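Local coordinates for protein taurine dioxygenase (Burkholderia ambifaria, PDB 5VN6) that probably catalyses the iron- and 2-oxoglutarate-dependent oxygenation of taurine, and here holds a magnesium ion at its metal site, at residues D108-P116 with Q181-V189; D155-F166 with Y202-F213. All coordinates share one frame; numbering follows the deposited sequence.

Interaction 1 of 2, residues D108-P116 with Q181-V189. With MG (magnesium ion), chain C.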
# COMPACT_ATOMS: atom_id res chain seq x y z
N ASP A 108 -11.66 3.11 -12.24
CA ASP A 108 -12.73 2.30 -12.83
C ASP A 108 -13.02 2.68 -14.28
O ASP A 108 -13.26 3.85 -14.60
CB ASP A 108 -14.01 2.44 -12.00
CG ASP A 108 -14.16 1.32 -10.98
OD1 ASP A 108 -13.37 0.35 -11.04
OD2 ASP A 108 -15.04 1.43 -10.10
N ALA A 109 -12.96 1.66 -15.15
CA ALA A 109 -13.40 1.74 -16.54
C ALA A 109 -12.79 2.93 -17.28
O ALA A 109 -13.44 3.58 -18.09
CB ALA A 109 -14.93 1.79 -16.64
N SER A 110 -11.52 3.22 -16.99
CA SER A 110 -10.83 4.22 -17.79
C SER A 110 -10.61 3.75 -19.23
O SER A 110 -10.19 4.56 -20.07
CB SER A 110 -9.49 4.59 -17.12
OG SER A 110 -8.57 3.52 -17.20
N TRP A 111 -10.85 2.46 -19.52
CA TRP A 111 -10.82 1.96 -20.89
C TRP A 111 -12.06 2.38 -21.68
O TRP A 111 -12.17 2.01 -22.85
CB TRP A 111 -10.73 0.42 -20.90
CG TRP A 111 -11.69 -0.25 -19.96
CD1 TRP A 111 -11.42 -0.68 -18.68
CD2 TRP A 111 -13.07 -0.55 -20.20
NE1 TRP A 111 -12.55 -1.23 -18.12
CE2 TRP A 111 -13.58 -1.16 -19.02
CE3 TRP A 111 -13.94 -0.37 -21.29
CZ2 TRP A 111 -14.91 -1.59 -18.91
CZ3 TRP A 111 -15.26 -0.79 -21.18
CH2 TRP A 111 -15.73 -1.39 -19.99
N ARG A 112 -12.99 3.11 -21.06
CA ARG A 112 -14.16 3.64 -21.74
C ARG A 112 -13.87 5.04 -22.25
O ARG A 112 -13.03 5.76 -21.72
CB ARG A 112 -15.37 3.73 -20.79
CG ARG A 112 -15.98 2.43 -20.34
CD ARG A 112 -17.34 2.73 -19.71
NE ARG A 112 -17.91 1.61 -18.98
CZ ARG A 112 -18.74 0.72 -19.52
NH1 ARG A 112 -19.10 0.83 -20.79
NH2 ARG A 112 -19.22 -0.28 -18.79
N VAL A 113 -14.64 5.43 -23.27
CA VAL A 113 -14.59 6.80 -23.77
C VAL A 113 -14.98 7.79 -22.68
O VAL A 113 -14.39 8.88 -22.56
CB VAL A 113 -15.50 6.92 -25.01
CG1 VAL A 113 -15.62 8.36 -25.45
CG2 VAL A 113 -14.95 6.06 -26.14
N ALA A 114 -15.98 7.45 -21.88
CA ALA A 114 -16.45 8.30 -20.79
C ALA A 114 -16.44 7.44 -19.54
O ALA A 114 -17.44 6.78 -19.21
CB ALA A 114 -17.84 8.87 -21.09
N PRO A 115 -15.33 7.43 -18.80
CA PRO A 115 -15.27 6.62 -17.59
C PRO A 115 -16.19 7.17 -16.53
O PRO A 115 -16.49 8.38 -16.50
CB PRO A 115 -13.79 6.74 -17.16
CG PRO A 115 -13.05 7.09 -18.41
CD PRO A 115 -14.01 7.90 -19.24
N PRO A 116 -16.67 6.33 -15.61
CA PRO A 116 -17.65 6.77 -14.61
C PRO A 116 -17.12 7.84 -13.67
O PRO A 116 -15.92 7.92 -13.36
CB PRO A 116 -17.98 5.48 -13.83
CG PRO A 116 -16.87 4.52 -14.17
CD PRO A 116 -16.42 4.88 -15.54
N GLN A 181 -16.22 -4.01 -29.56
CA GLN A 181 -17.26 -3.37 -28.76
C GLN A 181 -16.73 -2.15 -28.01
O GLN A 181 -17.43 -1.14 -27.90
CB GLN A 181 -17.85 -4.41 -27.80
CG GLN A 181 -18.99 -3.94 -26.95
CD GLN A 181 -19.52 -5.07 -26.08
OE1 GLN A 181 -18.96 -6.17 -26.06
NE2 GLN A 181 -20.59 -4.80 -25.35
N TYR A 182 -15.50 -2.23 -27.46
CA TYR A 182 -14.91 -1.11 -26.71
C TYR A 182 -13.49 -0.82 -27.19
O TYR A 182 -12.52 -1.26 -26.56
CB TYR A 182 -14.88 -1.38 -25.20
CG TYR A 182 -16.21 -1.78 -24.61
CD1 TYR A 182 -17.18 -0.82 -24.34
CD2 TYR A 182 -16.48 -3.10 -24.28
CE1 TYR A 182 -18.41 -1.18 -23.80
CE2 TYR A 182 -17.69 -3.46 -23.72
CZ TYR A 182 -18.66 -2.50 -23.49
OH TYR A 182 -19.87 -2.86 -22.94
N PRO A 183 -13.34 -0.04 -28.28
CA PRO A 183 -11.98 0.30 -28.75
C PRO A 183 -11.15 0.99 -27.67
O PRO A 183 -11.67 1.77 -26.87
CB PRO A 183 -12.25 1.23 -29.95
CG PRO A 183 -13.65 0.90 -30.39
CD PRO A 183 -14.39 0.54 -29.13
N ASP A 184 -9.84 0.69 -27.66
CA ASP A 184 -8.93 1.24 -26.66
C ASP A 184 -9.05 2.76 -26.60
O ASP A 184 -8.79 3.44 -27.59
CB ASP A 184 -7.48 0.85 -26.97
CG ASP A 184 -7.26 -0.65 -27.15
OD1 ASP A 184 -6.09 -1.07 -27.21
OD2 ASP A 184 -8.24 -1.43 -27.27
N ALA A 185 -9.44 3.28 -25.44
CA ALA A 185 -9.75 4.70 -25.31
C ALA A 185 -8.48 5.50 -25.04
O ALA A 185 -7.69 5.16 -24.15
CB ALA A 185 -10.78 4.93 -24.20
N GLU A 186 -8.29 6.57 -25.80
CA GLU A 186 -7.20 7.50 -25.55
C GLU A 186 -7.68 8.58 -24.59
O GLU A 186 -8.77 9.13 -24.76
CB GLU A 186 -6.72 8.14 -26.85
CG GLU A 186 -5.63 9.18 -26.63
CD GLU A 186 -5.00 9.65 -27.94
OE1 GLU A 186 -4.38 8.82 -28.64
OE2 GLU A 186 -5.15 10.85 -28.28
N HIS A 187 -6.86 8.88 -23.59
CA HIS A 187 -7.13 9.88 -22.58
C HIS A 187 -5.89 10.73 -22.34
O HIS A 187 -4.77 10.23 -22.48
CB HIS A 187 -7.55 9.24 -21.24
CG HIS A 187 -8.82 8.46 -21.33
ND1 HIS A 187 -10.02 9.04 -21.67
CD2 HIS A 187 -9.07 7.15 -21.13
CE1 HIS A 187 -10.96 8.11 -21.69
NE2 HIS A 187 -10.42 6.96 -21.34
N PRO A 188 -6.06 11.99 -21.95
CA PRO A 188 -4.89 12.77 -21.52
C PRO A 188 -4.22 12.07 -20.34
O PRO A 188 -4.88 11.54 -19.45
CB PRO A 188 -5.49 14.11 -21.09
CG PRO A 188 -6.93 13.79 -20.74
CD PRO A 188 -7.32 12.71 -21.71
N VAL A 189 -2.88 12.09 -20.36
CA VAL A 189 -2.10 11.57 -19.25
C VAL A 189 -2.25 12.46 -18.02
O VAL A 189 -2.30 11.98 -16.88
CB VAL A 189 -0.62 11.42 -19.67
CG1 VAL A 189 0.28 11.19 -18.45
CG2 VAL A 189 -0.47 10.28 -20.68
MG MG C . -12.91 -1.23 -9.49
O HOH W 1 -10.94 -0.23 -24.33
O HOH W 2 -13.69 1.74 -24.98
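Trp-111 comes nearest Ala-185 across the contact, their CA atoms 5.3 Å apart, where the type I turn Ala-109 to Arg-112 lies against the start of strand 185-188. The turn directly follows Asp-108, whose OD1 binds the magnesium ion at 2.3 Å; with His-106 and His-266 this makes the two-histidine, one-carboxylate metal site of the cupin-type TfdA dioxygenases. The imidazole of His-187 reaches into the turn edge-on. Its NE2 donates to two backbone carbonyls, Ser-110 O at 2.7 Å and Arg-112 O at 2.9 Å, both weak bonds because the N-H points between them (122° and 125°). Pro-115 points back toward His-187, its CG and CD approaching the NE2-CE1 end of the ring, CD obliquely. Ala-185 CB lies against the carbonyl oxygens of Trp-111 and Arg-112, 3.4 Å from Arg-112 O. A chi1 of 47° sets Trp-111 CG between its backbone N and carbonyl carbon, bringing the indole to Tyr-182 although CB starts off away from it. The pair is edge-to-face: CZ3 rests over one phenol face, Gln-181 CG over the other. The extended Arg-112 chain runs alongside Tyr-182, one guanidinium face over Trp-111 CH2. Two waters lie between the backbones, one near Trp-111 O and Tyr-182 O, the other between Trp-111 O (2.6 Å) and Pro-183 O (2.8 Å), though their protons may be shared with other acceptors.

Interaction 2 of 2, residues D155-F166 with Y202-F213; sequences DLRARHSIEASF and YVNAFTTHFTNF
The side-chain amide of Asn-212 grips the backbone on both sides of Leu-156: its OD1 accepts from Arg-157 N at 2.8 Å, fairly straight (162°), and its ND2 donates to Asp-155 O at 2.9 Å. A chi1 of 60°, placing CG between the backbone N and the carbonyl carbon, turns the amide toward the backbone of 155-157. Leu-156 divides its two methyls, CD1 lying almost centrally over the face of the Phe-210 ring in a CH-pi contact and CD2 packing on Phe-213. On the same side of the sheet Ala-158 CB meets Thr-207 CG2 at 3.6 Å, and Thr-207 OG1 sits over one face of the His-160 imidazole, whose ND1 is hydrogen-bonded to Ser-110 OG and whose NE2 shares a water with Tyr-202 O. Ser-165 OG donates to Ser-161 O and lies 3.4 Å from Phe-206 CD2, at the ring edge, which Phe-166 CE1 also touches. Strand 207-210 is entered through a type I turn from Asn-204 to Thr-207, with Asn-204 OD1 forming an Asx turn to Phe-206 N. Bonds such as Thr-208 N to Arg-159 O join it antiparallel to strand 157-160, at the margin of a four-stranded sheet beside the metal site.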
# COMPACT_ATOMS: atom_id res chain seq x y z
N ASP A 155 1.66 17.23 -22.38
CA ASP A 155 0.79 17.01 -23.54
C ASP A 155 0.63 15.54 -23.91
O ASP A 155 0.03 15.23 -24.95
CB ASP A 155 1.28 17.83 -24.75
CG ASP A 155 2.68 17.44 -25.22
OD1 ASP A 155 3.15 16.31 -24.92
OD2 ASP A 155 3.34 18.27 -25.87
N LEU A 156 1.12 14.62 -23.10
CA LEU A 156 1.04 13.21 -23.44
C LEU A 156 -0.40 12.71 -23.36
O LEU A 156 -1.19 13.14 -22.52
CB LEU A 156 1.92 12.37 -22.50
CG LEU A 156 3.43 12.45 -22.74
CD1 LEU A 156 4.22 11.57 -21.72
CD2 LEU A 156 3.74 12.05 -24.20
N ARG A 157 -0.73 11.78 -24.25
CA ARG A 157 -1.99 11.06 -24.24
C ARG A 157 -1.66 9.57 -24.30
O ARG A 157 -0.59 9.18 -24.77
CB ARG A 157 -2.90 11.46 -25.41
CG ARG A 157 -3.07 12.97 -25.53
CD ARG A 157 -3.93 13.44 -26.73
NE ARG A 157 -5.28 12.88 -26.71
CZ ARG A 157 -6.23 13.28 -25.87
NH1 ARG A 157 -5.97 14.23 -24.98
NH2 ARG A 157 -7.44 12.72 -25.90
N ALA A 158 -2.58 8.74 -23.83
CA ALA A 158 -2.28 7.32 -23.70
C ALA A 158 -3.57 6.53 -23.85
O ALA A 158 -4.66 7.06 -23.67
CB ALA A 158 -1.62 7.01 -22.35
N ARG A 159 -3.44 5.24 -24.20
CA ARG A 159 -4.60 4.40 -24.45
C ARG A 159 -4.83 3.40 -23.31
O ARG A 159 -3.87 2.88 -22.72
CB ARG A 159 -4.48 3.68 -25.80
CG ARG A 159 -5.00 4.58 -26.95
CD ARG A 159 -5.05 3.93 -28.33
NE ARG A 159 -5.16 4.96 -29.36
CZ ARG A 159 -6.28 5.58 -29.71
NH1 ARG A 159 -7.43 5.27 -29.13
NH2 ARG A 159 -6.27 6.51 -30.64
N HIS A 160 -6.12 3.19 -22.99
CA HIS A 160 -6.59 2.32 -21.90
C HIS A 160 -7.43 1.22 -22.51
O HIS A 160 -8.42 1.51 -23.21
CB HIS A 160 -7.42 3.10 -20.90
CG HIS A 160 -6.74 4.31 -20.34
ND1 HIS A 160 -6.65 4.54 -18.99
CD2 HIS A 160 -6.11 5.34 -20.95
CE1 HIS A 160 -6.00 5.67 -18.78
NE2 HIS A 160 -5.64 6.17 -19.95
N SER A 161 -7.08 -0.03 -22.24
CA SER A 161 -7.56 -1.14 -23.06
C SER A 161 -8.32 -2.15 -22.21
O SER A 161 -7.79 -2.66 -21.23
CB SER A 161 -6.40 -1.83 -23.78
OG SER A 161 -6.82 -3.06 -24.32
N ILE A 162 -9.55 -2.47 -22.62
CA ILE A 162 -10.18 -3.61 -21.99
C ILE A 162 -9.69 -4.89 -22.65
O ILE A 162 -9.66 -5.96 -22.02
CB ILE A 162 -11.72 -3.50 -22.02
CG1 ILE A 162 -12.33 -4.54 -21.07
CG2 ILE A 162 -12.26 -3.75 -23.43
CD1 ILE A 162 -13.81 -4.36 -20.83
N GLU A 163 -9.29 -4.80 -23.93
CA GLU A 163 -8.74 -5.95 -24.63
C GLU A 163 -7.60 -6.61 -23.86
O GLU A 163 -7.55 -7.83 -23.72
CB GLU A 163 -8.25 -5.55 -26.03
CG GLU A 163 -7.50 -6.69 -26.68
CD GLU A 163 -6.88 -6.36 -28.01
OE1 GLU A 163 -6.38 -5.23 -28.20
OE2 GLU A 163 -6.89 -7.24 -28.88
N ALA A 164 -6.65 -5.79 -23.39
CA ALA A 164 -5.43 -6.30 -22.77
C ALA A 164 -5.58 -6.60 -21.29
O ALA A 164 -4.65 -7.15 -20.68
CB ALA A 164 -4.28 -5.30 -22.98
N SER A 165 -6.71 -6.26 -20.68
CA SER A 165 -6.93 -6.62 -19.29
C SER A 165 -7.98 -7.73 -19.21
O SER A 165 -7.62 -8.91 -19.13
CB SER A 165 -7.33 -5.39 -18.46
OG SER A 165 -8.36 -4.65 -19.10
N PHE A 166 -9.27 -7.37 -19.27
CA PHE A 166 -10.33 -8.36 -19.14
C PHE A 166 -10.37 -9.32 -20.33
O PHE A 166 -10.68 -10.51 -20.17
CB PHE A 166 -11.69 -7.67 -18.96
CG PHE A 166 -11.88 -7.07 -17.61
CD1 PHE A 166 -11.38 -5.81 -17.31
CD2 PHE A 166 -12.55 -7.77 -16.61
CE1 PHE A 166 -11.55 -5.24 -16.05
CE2 PHE A 166 -12.72 -7.21 -15.34
CZ PHE A 166 -12.21 -5.95 -15.06
N TYR A 202 -3.45 10.62 -14.73
CA TYR A 202 -4.49 9.75 -15.25
C TYR A 202 -3.96 8.62 -16.14
O TYR A 202 -4.37 8.47 -17.30
CB TYR A 202 -5.53 10.61 -16.01
CG TYR A 202 -6.85 9.92 -16.17
CD1 TYR A 202 -7.35 9.63 -17.43
CD2 TYR A 202 -7.59 9.52 -15.05
CE1 TYR A 202 -8.55 8.97 -17.58
CE2 TYR A 202 -8.78 8.85 -15.19
CZ TYR A 202 -9.26 8.58 -16.47
OH TYR A 202 -10.45 7.93 -16.65
N VAL A 203 -3.05 7.82 -15.60
CA VAL A 203 -2.68 6.52 -16.17
C VAL A 203 -2.75 5.49 -15.04
O VAL A 203 -2.51 5.81 -13.87
CB VAL A 203 -1.28 6.55 -16.82
CG1 VAL A 203 -1.30 7.44 -18.08
CG2 VAL A 203 -0.20 7.03 -15.80
N ASN A 204 -3.10 4.26 -15.39
CA ASN A 204 -3.30 3.23 -14.38
C ASN A 204 -3.07 1.86 -15.02
O ASN A 204 -2.55 1.76 -16.14
CB ASN A 204 -4.69 3.35 -13.73
CG ASN A 204 -5.84 2.94 -14.65
OD1 ASN A 204 -6.13 1.76 -14.79
ND2 ASN A 204 -6.52 3.91 -15.25
N ALA A 205 -3.47 0.79 -14.31
CA ALA A 205 -3.21 -0.57 -14.76
C ALA A 205 -3.82 -0.84 -16.13
O ALA A 205 -3.31 -1.69 -16.87
CB ALA A 205 -3.73 -1.59 -13.73
N PHE A 206 -4.88 -0.13 -16.50
CA PHE A 206 -5.48 -0.31 -17.81
C PHE A 206 -4.68 0.32 -18.93
O PHE A 206 -4.93 0.00 -20.10
CB PHE A 206 -6.90 0.27 -17.85
CG PHE A 206 -7.90 -0.49 -17.02
CD1 PHE A 206 -8.61 0.14 -16.01
CD2 PHE A 206 -8.11 -1.84 -17.25
CE1 PHE A 206 -9.53 -0.56 -15.25
CE2 PHE A 206 -9.03 -2.54 -16.49
CZ PHE A 206 -9.74 -1.90 -15.48
N THR A 207 -3.74 1.22 -18.63
CA THR A 207 -3.06 1.98 -19.66
C THR A 207 -1.98 1.13 -20.32
O THR A 207 -1.12 0.55 -19.64
CB THR A 207 -2.43 3.25 -19.06
OG1 THR A 207 -3.40 3.94 -18.26
CG2 THR A 207 -1.92 4.15 -20.16
N THR A 208 -2.00 1.06 -21.66
CA THR A 208 -1.02 0.22 -22.34
C THR A 208 0.22 0.99 -22.78
O THR A 208 1.34 0.51 -22.60
CB THR A 208 -1.65 -0.48 -23.55
OG1 THR A 208 -2.08 0.51 -24.49
CG2 THR A 208 -2.82 -1.30 -23.10
N HIS A 209 0.04 2.19 -23.35
CA HIS A 209 1.17 2.94 -23.90
C HIS A 209 0.76 4.37 -24.22
O HIS A 209 -0.42 4.67 -24.38
CB HIS A 209 1.70 2.27 -25.16
CG HIS A 209 0.73 2.30 -26.30
ND1 HIS A 209 -0.45 1.59 -26.27
CD2 HIS A 209 0.76 2.95 -27.49
CE1 HIS A 209 -1.11 1.80 -27.40
NE2 HIS A 209 -0.40 2.62 -28.16
N PHE A 210 1.78 5.23 -24.35
CA PHE A 210 1.59 6.58 -24.86
C PHE A 210 1.43 6.54 -26.37
O PHE A 210 2.12 5.77 -27.05
CB PHE A 210 2.78 7.49 -24.53
CG PHE A 210 3.08 7.63 -23.07
CD1 PHE A 210 2.13 8.15 -22.19
CD2 PHE A 210 4.32 7.26 -22.58
CE1 PHE A 210 2.43 8.28 -20.82
CE2 PHE A 210 4.63 7.38 -21.22
CZ PHE A 210 3.69 7.89 -20.35
N THR A 211 0.55 7.39 -26.90
CA THR A 211 0.34 7.47 -28.34
C THR A 211 1.09 8.60 -29.01
O THR A 211 1.28 8.57 -30.23
CB THR A 211 -1.15 7.64 -28.66
OG1 THR A 211 -1.68 8.73 -27.89
CG2 THR A 211 -1.94 6.36 -28.38
N ASN A 212 1.52 9.62 -28.26
CA ASN A 212 2.12 10.81 -28.86
C ASN A 212 3.44 11.17 -28.19
O ASN A 212 3.80 12.34 -28.09
CB ASN A 212 1.14 12.00 -28.83
CG ASN A 212 0.71 12.39 -27.41
OD1 ASN A 212 0.99 11.68 -26.42
ND2 ASN A 212 0.05 13.54 -27.31
N PHE A 213 4.17 10.14 -27.73
CA PHE A 213 5.46 10.32 -27.07
C PHE A 213 6.58 10.59 -28.06
O PHE A 213 7.47 11.40 -27.79
CB PHE A 213 5.77 9.07 -26.24
CG PHE A 213 7.07 9.14 -25.49
CD1 PHE A 213 7.11 9.59 -24.17
CD2 PHE A 213 8.27 8.75 -26.11
CE1 PHE A 213 8.31 9.66 -23.49
CE2 PHE A 213 9.48 8.82 -25.44
CZ PHE A 213 9.50 9.27 -24.11
O HOH W 3 3.92 14.85 -27.70
O HOH W 4 -4.13 8.59 -20.14
O HOH W 5 -5.21 -2.91 -20.40

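How the interactions relate
Both interactions bear on one antiparallel sheet, in which strands 185-192 and 157-160 are neighbours and 207-210 forms an outer edge. Interaction 1 lays an irregular loop from the metal site on the sheet through imidazole-to-carbonyl bonds, ring packing and water; interaction 2 is mainly antiparallel strand pairing with an irregularity at Thr-208, and buries more surface, 923 against 350 Å². Each is partly buried: His-187 and His-160 are inside, whereas His-209 and most charged groups lie toward the surface. Direct links join them: Glu-186 OE2 makes a salt bridge with Arg-157 NE at 2.6 Å, and Asp-184 O probably accepts from Arg-159 NH1. Ser-110 OG, bonded to Asn-204 ND2, ties the metal-site loop to segment 202-213.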